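Long-range contacts in ulvan Lyase-PL25 (Pseudoalteromonas sp. PLSV, PDB 5UAM), which degrades ulvan, the sulfated cell-wall polysaccharide of green seaweeds, as a family 25 polysaccharide lyase built on a beta-propeller: residues Q75-P79 / A449-S453; E153-I158 / G197-A201; K335-H339 / G350-I354. All blocks are in the same frame, centred on the assembly; numbering follows the deposited sequence.

How the interactions relate
From the N terminus, the chain first reaches residues 75-79, on the outermost strand of the propeller blade 46-81. Interaction 1 closes there only when 449-453 returns some 370 residues later, so its loop takes in most of the propeller and brings the C-terminal tail back beside an early blade. Interactions 2 and 3 nest inside that loop, in series. Interaction 2 joins the end of blade 103-154 to a turn of the blade that follows it; interaction 3 is the short closure of a hairpin within blade 303-352. These two lie on opposite sides of the chain's centre, their centres about 38 Å apart, and none of the three touches another.

Interaction 1: residues Q75-P79 / A449-S453; sequences QWQGP and AVTRS
Arg452 aims its guanidinium end-on at one backbone oxygen: NH2 and NH1 both donate to Gly78 O, at 2.8 and 2.9 Å, and that oxygen lies in the guanidinium plane. NH2 comes almost straight down the carbonyl bond (166°), whereas NH1 arrives at more of a tilt. The carbonyl belongs to the cis peptide before Pro79. A third bond runs the other way, from Trp76 NE1 to Thr451 O (2.9 Å); the oxygen sits in the indole plane, while the nitrogen stands above the carbonyl plane. Between these grips the Arg452 chain runs extended across the indole, its CG anti to the backbone N (chi1 -178°). CD lies over the five-membered ring of Trp76, 4.0 Å from its centroid, in a CH-pi contact, and Trp76 CB covers one face of the guanidinium. Farther out, Trp76 CZ2 touches Val450 CG1 at 3.8 Å. Phe29 lies nearly parallel against the indole and also offers its carbonyl to Arg452 NH1, while Asp456 of helix 454-460 forms a salt bridge with NE. The buried positive charge is thus met by one carboxylate and by backbone carbonyls, and the C-terminal tail is tied to the blade edge by directed bonds as well as by packing.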
loop_
_atom_site.group_PDB
_atom_site.type_symbol
_atom_site.label_atom_id
_atom_site.label_comp_id
_atom_site.label_asym_id
_atom_site.label_seq_id
_atom_site.Cartn_x
_atom_site.Cartn_y
_atom_site.Cartn_z
ATOM N N GLN A 75 -1.005 11.789 -24.844
ATOM C CA GLN A 75 -1.779 10.632 -25.271
ATOM C C GLN A 75 -1.842 9.602 -24.152
ATOM O O GLN A 75 -0.824 9.282 -23.525
ATOM C CB GLN A 75 -1.152 9.965 -26.501
ATOM N N TRP A 76 -3.041 9.076 -23.925
ATOM C CA TRP A 76 -3.264 7.923 -23.079
ATOM C C TRP A 76 -3.293 6.640 -23.901
ATOM O O TRP A 76 -3.791 6.606 -25.031
ATOM C CB TRP A 76 -4.623 8.040 -22.374
ATOM C CG TRP A 76 -4.682 9.039 -21.270
ATOM C CD1 TRP A 76 -5.030 10.360 -21.363
ATOM C CD2 TRP A 76 -4.404 8.788 -19.891
ATOM N NE1 TRP A 76 -4.969 10.938 -20.117
ATOM C CE2 TRP A 76 -4.594 9.997 -19.200
ATOM C CE3 TRP A 76 -4.002 7.649 -19.166
ATOM C CZ2 TRP A 76 -4.397 10.101 -17.805
ATOM C CZ3 TRP A 76 -3.820 7.757 -17.800
ATOM C CH2 TRP A 76 -4.018 8.979 -17.139
ATOM N N GLN A 77 -2.793 5.566 -23.285
ATOM C CA GLN A 77 -2.943 4.205 -23.776
ATOM C C GLN A 77 -3.660 3.370 -22.731
ATOM O O GLN A 77 -3.433 3.534 -21.532
ATOM C CB GLN A 77 -1.581 3.541 -24.005
ATOM C CG GLN A 77 -0.662 4.274 -24.964
ATOM C CD GLN A 77 -1.028 4.053 -26.403
ATOM O OE1 GLN A 77 -1.159 2.916 -26.856
ATOM N NE2 GLN A 77 -1.185 5.144 -27.145
ATOM N N GLY A 78 -4.507 2.461 -23.186
ATOM C CA GLY A 78 -5.206 1.573 -22.301
ATOM C C GLY A 78 -6.461 2.204 -21.751
ATOM O O GLY A 78 -6.936 3.228 -22.237
ATOM N N PRO A 79 -7.029 1.599 -20.718
ATOM C CA PRO A 79 -6.473 0.496 -19.928
ATOM C C PRO A 79 -6.571 -0.864 -20.626
ATOM O O PRO A 79 -7.452 -1.116 -21.453
ATOM C CB PRO A 79 -7.347 0.509 -18.691
ATOM C CG PRO A 79 -8.670 0.992 -19.173
ATOM C CD PRO A 79 -8.330 2.051 -20.199
ATOM N N ALA A 449 -6.457 16.967 -12.017
ATOM C CA ALA A 449 -6.399 15.724 -12.755
ATOM C C ALA A 449 -5.731 15.909 -14.107
ATOM O O ALA A 449 -5.829 16.965 -14.748
ATOM C CB ALA A 449 -7.821 15.196 -12.969
ATOM N N VAL A 450 -5.065 14.840 -14.542
ATOM C CA VAL A 450 -4.553 14.726 -15.904
ATOM C C VAL A 450 -5.720 14.268 -16.768
ATOM O O VAL A 450 -6.173 13.128 -16.650
ATOM C CB VAL A 450 -3.406 13.716 -15.979
ATOM C CG1 VAL A 450 -2.909 13.589 -17.419
ATOM C CG2 VAL A 450 -2.272 14.100 -15.058
ATOM N N THR A 451 -6.200 15.144 -17.635
ATOM C CA THR A 451 -7.431 14.865 -18.362
ATOM C C THR A 451 -7.207 13.903 -19.524
ATOM O O THR A 451 -6.080 13.660 -19.980
ATOM C CB THR A 451 -8.081 16.149 -18.870
ATOM O OG1 THR A 451 -7.249 16.800 -19.837
ATOM C CG2 THR A 451 -8.357 17.129 -17.707
ATOM N N ARG A 452 -8.321 13.342 -19.987
ATOM C CA ARG A 452 -8.339 12.444 -21.133
ATOM C C ARG A 452 -9.496 12.816 -22.054
ATOM O O ARG A 452 -10.568 13.214 -21.592
ATOM C CB ARG A 452 -8.521 10.999 -20.686
ATOM C CG ARG A 452 -8.500 10.002 -21.837
ATOM C CD ARG A 452 -8.386 8.546 -21.362
ATOM N NE ARG A 452 -8.059 7.686 -22.502
ATOM C CZ ARG A 452 -7.743 6.393 -22.413
ATOM N NH1 ARG A 452 -7.779 5.773 -21.244
ATOM N NH2 ARG A 452 -7.378 5.734 -23.490
ATOM N N SER A 453 -9.281 12.690 -23.359
ATOM C CA SER A 453 -10.357 12.869 -24.323
ATOM C C SER A 453 -11.443 11.840 -24.068
ATOM O O SER A 453 -11.173 10.641 -23.987
ATOM C CB SER A 453 -9.798 12.678 -25.730
ATOM O OG SER A 453 -10.804 12.320 -26.651
#

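Interaction 2: residues E153-I158 / G197-A201; sequences EDLNNI and GRTFA
Asn157, just past the outermost strand 152-154 of one propeller blade, reaches into the Asp-box turn between the last two strands of the next, where Gly197, Thr199 and Phe200 are signature positions. Its amide nitrogen ND2 donates to Gly197 O (3.0 Å, 159°), which lies in the amide plane, and more weakly to Arg198 O (2.9 Å). With CG lodged between the backbone N and the carbonyl carbon (chi1 60°), the amide stands almost perpendicular to the Phe200 ring, and OD1 accepts from His140 ND1, so partners at both ends fix its rotation. A water links the backbones beside it, donating to Asn157 O and accepting from Phe200 N, each at 2.8 Å. Ile158 lays CG2 over one face of the Phe200 ring, offset toward the rim and 4.0 Å from the centroid, as a CH-pi contact. At the other end Arg198 NH1 makes a long, weak salt bridge to Glu153 OE2 (3.5 Å), the carboxylate turned nearly at right angles to the guanidinium. A second water reinforces it by donating to OE2 and accepting from Arg198 NH2, and Tyr111 adds a cation-pi contact. Within the turn, Ser193 OG bonds Gly197 N and Asp195 OD2 pairs with Thr199 OG1, the internal bonding typical of the Asp-box in BNR-repeat propellers.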
loop_
_atom_site.group_PDB
_atom_site.type_symbol
_atom_site.label_atom_id
_atom_site.label_comp_id
_atom_site.label_asym_id
_atom_site.label_seq_id
_atom_site.Cartn_x
_atom_site.Cartn_y
_atom_site.Cartn_z
ATOM N N GLU A 153 1.812 -11.844 -20.195
ATOM C CA GLU A 153 1.927 -13.272 -19.976
ATOM C C GLU A 153 2.050 -13.544 -18.485
ATOM O O GLU A 153 2.559 -12.726 -17.709
ATOM C CB GLU A 153 3.099 -13.890 -20.743
ATOM C CG GLU A 153 4.450 -13.381 -20.311
ATOM C CD GLU A 153 5.590 -13.903 -21.191
ATOM O OE1 GLU A 153 5.297 -14.532 -22.233
ATOM O OE2 GLU A 153 6.772 -13.683 -20.832
ATOM N N ASP A 154 1.564 -14.713 -18.103
ATOM C CA ASP A 154 1.622 -15.150 -16.727
ATOM C C ASP A 154 3.003 -15.705 -16.398
ATOM O O ASP A 154 3.572 -16.498 -17.163
ATOM C CB ASP A 154 0.572 -16.241 -16.509
ATOM C CG ASP A 154 -0.826 -15.776 -16.856
ATOM O OD1 ASP A 154 -1.172 -14.637 -16.485
ATOM O OD2 ASP A 154 -1.579 -16.529 -17.523
ATOM N N LEU A 155 3.543 -15.352 -15.242
ATOM C CA LEU A 155 4.705 -16.078 -14.728
ATOM C C LEU A 155 4.367 -16.929 -13.521
ATOM O O LEU A 155 4.855 -18.048 -13.392
ATOM C CB LEU A 155 5.830 -15.111 -14.338
ATOM C CG LEU A 155 6.346 -14.201 -15.447
ATOM C CD1 LEU A 155 7.550 -13.410 -14.958
ATOM C CD2 LEU A 155 6.713 -15.013 -16.691
ATOM N N ASN A 156 3.446 -16.451 -12.725
ATOM C CA ASN A 156 3.129 -16.929 -11.397
ATOM C C ASN A 156 4.253 -17.755 -10.793
ATOM O O ASN A 156 4.106 -18.963 -10.586
ATOM C CB ASN A 156 1.833 -17.713 -11.529
ATOM C CG ASN A 156 0.749 -16.881 -12.187
ATOM O OD1 ASN A 156 0.759 -15.651 -12.063
ATOM N ND2 ASN A 156 -0.177 -17.531 -12.901
ATOM N N ASN A 157 5.381 -17.090 -10.526
ATOM C CA ASN A 157 6.619 -17.710 -10.063
ATOM C C ASN A 157 6.979 -17.259 -8.641
ATOM O O ASN A 157 8.145 -17.348 -8.220
ATOM C CB ASN A 157 7.770 -17.367 -11.014
ATOM C CG ASN A 157 8.015 -15.874 -11.106
ATOM O OD1 ASN A 157 7.246 -15.092 -10.580
ATOM N ND2 ASN A 157 9.070 -15.476 -11.789
ATOM N N ILE A 158 5.989 -16.767 -7.920
ATOM C CA ILE A 158 6.073 -16.402 -6.513
ATOM C C ILE A 158 5.135 -17.336 -5.766
ATOM O O ILE A 158 4.295 -18.008 -6.366
ATOM C CB ILE A 158 5.679 -14.936 -6.280
ATOM C CG1 ILE A 158 4.267 -14.637 -6.819
ATOM C CG2 ILE A 158 6.705 -14.025 -6.978
ATOM C CD1 ILE A 158 3.783 -13.245 -6.568
ATOM N N GLY A 197 13.055 -10.591 -12.279
ATOM C CA GLY A 197 11.757 -11.113 -11.905
ATOM C C GLY A 197 11.370 -12.401 -12.584
ATOM O O GLY A 197 10.214 -12.828 -12.460
ATOM N N ARG A 198 12.302 -13.040 -13.283
ATOM C CA ARG A 198 12.013 -14.291 -13.979
ATOM C C ARG A 198 12.094 -15.483 -13.038
ATOM O O ARG A 198 11.393 -16.479 -13.249
ATOM C CB ARG A 198 12.949 -14.446 -15.177
ATOM C CG ARG A 198 12.847 -13.306 -16.172
ATOM C CD ARG A 198 11.496 -13.279 -16.849
ATOM N NE ARG A 198 11.302 -12.068 -17.652
ATOM C CZ ARG A 198 10.348 -11.931 -18.567
ATOM N NH1 ARG A 198 9.508 -12.932 -18.828
ATOM N NH2 ARG A 198 10.249 -10.794 -19.231
ATOM N N THR A 199 12.935 -15.411 -12.002
ATOM C CA THR A 199 12.930 -16.402 -10.934
ATOM C C THR A 199 13.150 -15.698 -9.604
ATOM O O THR A 199 13.846 -14.683 -9.517
ATOM C CB THR A 199 13.989 -17.490 -11.118
ATOM O OG1 THR A 199 15.275 -16.936 -10.920
ATOM C CG2 THR A 199 13.951 -18.053 -12.508
ATOM N N PHE A 200 12.528 -16.246 -8.568
ATOM C CA PHE A 200 12.606 -15.705 -7.220
ATOM C C PHE A 200 13.142 -16.768 -6.287
ATOM O O PHE A 200 12.820 -17.950 -6.424
ATOM C CB PHE A 200 11.234 -15.270 -6.708
ATOM C CG PHE A 200 10.786 -13.939 -7.228
ATOM C CD1 PHE A 200 10.123 -13.838 -8.445
ATOM C CD2 PHE A 200 11.031 -12.791 -6.518
ATOM C CE1 PHE A 200 9.701 -12.602 -8.920
ATOM C CE2 PHE A 200 10.628 -11.557 -6.980
ATOM C CZ PHE A 200 9.963 -11.462 -8.191
ATOM N N ALA A 201 13.973 -16.335 -5.352
ATOM C CA ALA A 201 14.435 -17.197 -4.277
ATOM C C ALA A 201 13.312 -17.449 -3.271
ATOM O O ALA A 201 12.283 -16.762 -3.249
ATOM C CB ALA A 201 15.658 -16.584 -3.586
HETATM O O HOH W 1 8.002 -11.101 -21.144
HETATM O O HOH W 2 10.672 -18.270 -9.153
#

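Interaction 3: residues K335-H339 / G350-I354; sequences KQTRH and GDKVI. With EDO (1,2-ethanediol), chain H.
Arg338 bends at chi2, near-eclipsed at 116°, while Lys352 runs extended beyond CG, and the two side chains lie alongside each other pointing the same way. They project from the hairpin of strands 336-342 and 347-352, the last two of a propeller blade, where Arg338 and Lys352 form an antiparallel non-hydrogen-bonded pair. Lys352 CG sits over the centre of the guanidinium, 4.0 Å above its plane. The bend lets Arg338 grip its own strand side-on: NE donates to Gln336 O (3.0 Å), and NH2 to Gln336 OE1 (3.1 Å) in the plane of that amide carbonyl, while Arg359 O holds the amide's NE2. Arg338 NH2 and Lys352 NZ, like charges, are 4.4 Å apart; the OE1 acceptor on one and the Tyr357 carbonyl bonded to the other would ease the repulsion. Replaced by an alanine, Arg338 would probably leave Gln336 OE1 without this donor and the Lys352 methylenes without the flat group they cover. The backbones are joined by Val353 N to Thr337 O (3.0 Å, 172°), by His339 N to Asp351 O, and by Gly350 N to His339 O (2.7 Å). Val353 CG2 packs against the Thr337 carbonyl, whose oxygen is also bridged by water to Ile354 N. Between the strands, another water accepts from Arg338 NH1 at 2.9 Å and donates to Gly350 O at 2.7 Å.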
loop_
_atom_site.group_PDB
_atom_site.type_symbol
_atom_site.label_atom_id
_atom_site.label_comp_id
_atom_site.label_asym_id
_atom_site.label_seq_id
_atom_site.Cartn_x
_atom_site.Cartn_y
_atom_site.Cartn_z
ATOM N N LYS A 335 -10.678 5.997 11.779
ATOM C CA LYS A 335 -9.289 6.263 12.099
ATOM C C LYS A 335 -8.748 7.390 11.237
ATOM O O LYS A 335 -9.063 7.484 10.046
ATOM C CB LYS A 335 -8.453 4.994 11.882
ATOM C CG LYS A 335 -8.959 3.806 12.691
ATOM C CD LYS A 335 -8.270 2.519 12.282
ATOM C CE LYS A 335 -8.886 1.323 12.956
ATOM N NZ LYS A 335 -10.246 1.067 12.443
ATOM N N GLN A 336 -7.920 8.226 11.853
ATOM C CA GLN A 336 -7.342 9.416 11.240
ATOM C C GLN A 336 -5.826 9.291 11.147
ATOM O O GLN A 336 -5.180 8.780 12.074
ATOM C CB GLN A 336 -7.647 10.645 12.091
ATOM C CG GLN A 336 -9.124 10.834 12.420
ATOM C CD GLN A 336 -9.623 9.912 13.512
ATOM O OE1 GLN A 336 -8.987 9.759 14.549
ATOM N NE2 GLN A 336 -10.794 9.334 13.307
ATOM N N THR A 337 -5.249 9.785 10.053
ATOM C CA THR A 337 -3.800 9.772 9.878
ATOM C C THR A 337 -3.134 10.700 10.879
ATOM O O THR A 337 -3.579 11.830 11.091
ATOM C CB THR A 337 -3.427 10.254 8.475
ATOM O OG1 THR A 337 -4.416 9.833 7.536
ATOM C CG2 THR A 337 -2.075 9.711 8.060
ATOM N N ARG A 338 -2.040 10.209 11.468
ATOM C CA ARG A 338 -1.177 10.959 12.371
ATOM C C ARG A 338 0.269 10.834 11.905
ATOM O O ARG A 338 0.641 9.864 11.235
ATOM C CB ARG A 338 -1.286 10.425 13.795
ATOM C CG ARG A 338 -2.696 10.467 14.345
ATOM C CD ARG A 338 -3.257 9.086 14.639
ATOM N NE ARG A 338 -4.675 9.185 14.965
ATOM C CZ ARG A 338 -5.165 9.495 16.156
ATOM N NH1 ARG A 338 -4.358 9.754 17.177
ATOM N NH2 ARG A 338 -6.473 9.569 16.340
ATOM N N HIS A 339 1.090 11.829 12.264
ATOM C CA HIS A 339 2.468 11.890 11.788
ATOM C C HIS A 339 3.431 11.665 12.946
ATOM O O HIS A 339 3.287 12.295 14.004
ATOM C CB HIS A 339 2.774 13.237 11.127
ATOM C CG HIS A 339 4.032 13.199 10.337
ATOM N ND1 HIS A 339 4.093 12.573 9.112
ATOM C CD2 HIS A 339 5.292 13.603 10.623
ATOM C CE1 HIS A 339 5.330 12.631 8.658
ATOM N NE2 HIS A 339 6.073 13.257 9.549
ATOM N N GLY A 350 2.834 12.019 16.680
ATOM C CA GLY A 350 1.585 11.345 16.938
ATOM C C GLY A 350 0.372 12.224 16.763
ATOM O O GLY A 350 -0.742 11.756 16.998
ATOM N N ASP A 351 0.558 13.480 16.372
ATOM C CA ASP A 351 -0.567 14.388 16.178
ATOM C C ASP A 351 -1.296 14.086 14.875
ATOM O O ASP A 351 -0.697 13.660 13.885
ATOM C CB ASP A 351 -0.065 15.828 16.165
ATOM C CG ASP A 351 0.685 16.196 17.439
ATOM O OD1 ASP A 351 0.025 16.267 18.495
ATOM O OD2 ASP A 351 1.922 16.385 17.380
ATOM N N LYS A 352 -2.613 14.297 14.892
ATOM C CA LYS A 352 -3.421 14.130 13.692
ATOM C C LYS A 352 -2.997 15.147 12.645
ATOM O O LYS A 352 -2.713 16.311 12.955
ATOM C CB LYS A 352 -4.901 14.371 14.013
ATOM C CG LYS A 352 -5.562 13.311 14.872
ATOM C CD LYS A 352 -7.013 13.699 15.175
ATOM C CE LYS A 352 -7.705 12.672 16.031
ATOM N NZ LYS A 352 -9.076 13.153 16.387
ATOM N N VAL A 353 -2.971 14.702 11.392
ATOM C CA VAL A 353 -2.701 15.605 10.279
ATOM C C VAL A 353 -3.808 16.640 10.159
ATOM O O VAL A 353 -3.547 17.847 10.111
ATOM C CB VAL A 353 -2.522 14.806 8.975
ATOM C CG1 VAL A 353 -2.391 15.752 7.788
ATOM C CG2 VAL A 353 -1.293 13.869 9.050
ATOM N N ILE A 354 -5.058 16.188 10.116
ATOM C CA ILE A 354 -6.212 17.081 10.024
ATOM C C ILE A 354 -6.670 17.382 11.450
ATOM O O ILE A 354 -7.172 16.472 12.129
ATOM C CB ILE A 354 -7.338 16.459 9.190
ATOM C CG1 ILE A 354 -6.798 16.109 7.795
ATOM C CG2 ILE A 354 -8.500 17.452 9.116
ATOM C CD1 ILE A 354 -7.792 15.374 6.879
HETATM C C1 EDO H . -9.403 -1.379 9.720
HETATM O O1 EDO H . -9.428 0.063 9.650
HETATM C C2 EDO H . -8.678 -1.878 10.978
HETATM O O2 EDO H . -9.494 -1.704 12.156
HETATM O O HOH W 3 -5.793 13.147 9.844
HETATM O O HOH W 4 -1.508 9.264 17.474
HETATM O O HOH W 5 3.046 14.903 15.071
#